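Side-chain contact in NAD-dependent formate dehydrogenase gamma subunit (Cupriavidus necator, PDB 6VW7), which carries a [2Fe-2S] cluster on a thioredoxin-like domain and, with the beta subunit, probably passes electrons between formate oxidation and NAD+: residues Thr69-His72 against His73-Gln76. Sequence-based numbering, arbitrary orientation.
Sequences TFYH and HFRQ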
# COMPACT_ATOMS: atom_id res chain seq x y z
N THR A 69 -8.57 -12.00 -18.87
CA THR A 69 -7.60 -11.31 -19.69
C THR A 69 -7.26 -9.92 -19.16
O THR A 69 -6.12 -9.46 -19.29
CB THR A 69 -8.13 -11.23 -21.13
OG1 THR A 69 -8.15 -12.54 -21.70
CG2 THR A 69 -7.26 -10.33 -21.99
N PHE A 70 -8.23 -9.23 -18.55
CA PHE A 70 -8.00 -7.86 -18.10
C PHE A 70 -6.98 -7.79 -16.97
O PHE A 70 -6.14 -6.89 -16.93
CB PHE A 70 -9.34 -7.24 -17.66
CG PHE A 70 -9.24 -5.79 -17.20
CD1 PHE A 70 -9.37 -4.76 -18.12
CD2 PHE A 70 -9.03 -5.47 -15.86
CE1 PHE A 70 -9.28 -3.42 -17.71
CE2 PHE A 70 -8.94 -4.15 -15.44
CZ PHE A 70 -9.07 -3.12 -16.38
N TYR A 71 -7.04 -8.73 -16.03
CA TYR A 71 -6.29 -8.61 -14.79
C TYR A 71 -4.97 -9.37 -14.91
O TYR A 71 -4.97 -10.60 -15.06
CB TYR A 71 -7.12 -9.13 -13.61
CG TYR A 71 -8.30 -8.25 -13.23
CD1 TYR A 71 -8.13 -7.08 -12.48
CD2 TYR A 71 -9.59 -8.59 -13.63
CE1 TYR A 71 -9.24 -6.27 -12.13
CE2 TYR A 71 -10.69 -7.80 -13.29
CZ TYR A 71 -10.51 -6.64 -12.56
OH TYR A 71 -11.61 -5.89 -12.23
N HIS A 72 -3.86 -8.64 -14.79
CA HIS A 72 -2.53 -9.20 -14.97
C HIS A 72 -2.21 -10.28 -13.94
O HIS A 72 -1.34 -11.12 -14.19
CB HIS A 72 -1.48 -8.09 -14.88
CG HIS A 72 -1.60 -7.06 -15.97
ND1 HIS A 72 -1.59 -5.70 -15.72
CD2 HIS A 72 -1.72 -7.19 -17.31
CE1 HIS A 72 -1.70 -5.04 -16.85
NE2 HIS A 72 -1.78 -5.92 -17.84
N HIS A 73 -2.85 -10.26 -12.78
CA HIS A 73 -2.53 -11.27 -11.78
C HIS A 73 -2.88 -12.67 -12.26
O HIS A 73 -2.18 -13.63 -11.92
CB HIS A 73 -3.25 -10.95 -10.46
CG HIS A 73 -3.05 -11.98 -9.40
ND1 HIS A 73 -1.92 -12.04 -8.61
CD2 HIS A 73 -3.84 -13.00 -8.99
CE1 HIS A 73 -2.01 -13.06 -7.77
NE2 HIS A 73 -3.17 -13.65 -7.97
N PHE A 74 -3.91 -12.81 -13.09
CA PHE A 74 -4.44 -14.13 -13.46
C PHE A 74 -3.66 -14.71 -14.63
O PHE A 74 -3.39 -14.02 -15.61
CB PHE A 74 -5.93 -14.04 -13.83
CG PHE A 74 -6.81 -13.66 -12.67
CD1 PHE A 74 -6.69 -14.31 -11.44
CD2 PHE A 74 -7.78 -12.68 -12.80
CE1 PHE A 74 -7.50 -13.96 -10.37
CE2 PHE A 74 -8.59 -12.32 -11.73
CZ PHE A 74 -8.45 -12.95 -10.52
N ARG A 75 -3.29 -15.98 -14.55
CA ARG A 75 -2.62 -16.64 -15.66
C ARG A 75 -3.48 -17.79 -16.16
O ARG A 75 -4.20 -18.44 -15.39
CB ARG A 75 -1.21 -17.13 -15.29
CG ARG A 75 -1.07 -17.85 -13.97
CD ARG A 75 0.41 -18.14 -13.69
NE ARG A 75 1.17 -16.92 -13.38
CZ ARG A 75 2.09 -16.38 -14.17
NH1 ARG A 75 2.41 -16.94 -15.33
NH2 ARG A 75 2.71 -15.27 -13.79
N GLN A 76 -3.43 -18.01 -17.47
CA GLN A 76 -4.22 -19.05 -18.13
C GLN A 76 -3.40 -20.29 -18.46
O GLN A 76 -3.94 -21.22 -19.06
CB GLN A 76 -4.87 -18.48 -19.39
CG GLN A 76 -5.95 -17.47 -19.07
CD GLN A 76 -6.55 -16.81 -20.30
OE1 GLN A 76 -7.68 -17.10 -20.68
NE2 GLN A 76 -5.79 -15.89 -20.90
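A type I beta turn from Y71 to F74 reverses the chain just after helix 61-70, with H72 and H73 at its two corners. F74 N donates to Y71 O (3.1 Å, 157° at the hydrogen), closing the turn. On the same turn the two aromatic side chains at its ends meet: F74 CD2 packs on Y71 CB at 3.7 Å, and F74 CE2 lies 4.0 Å from the same carbon. In both residues CG sits opposite the carbonyl carbon and beside the backbone N (chi1 -70° in Y71, -66° in F74); from there the phenyl ring of F74 reaches the root of the tyrosine, while the phenol runs off away from the turn. One face of the Y71 ring carries F70, whose CD2 lies 3.6 Å above the plane over the ring centre. The phenol hydroxyl is held by the beta subunit, through hydrogen bonds to R285 O and S281 OG of that chain. Farther from the turn, T69 and Q76 approach only loosely, OG1 to NE2 at 4.2 Å; the T69 hydroxyl is instead hydrogen-bonded to H65 O, one helical turn back. The turn lies between the helical N-terminal part and the loop leading to strand 82-87, the first strand of the thioredoxin-like sheet. Towards helix 31-42, Y71 packs on L32 and F74 on L35, the H36 ring meets those of H73 and F74, and the Q39 side chain hydrogen-bonds H73 O through NE2 and R75 N through OE1.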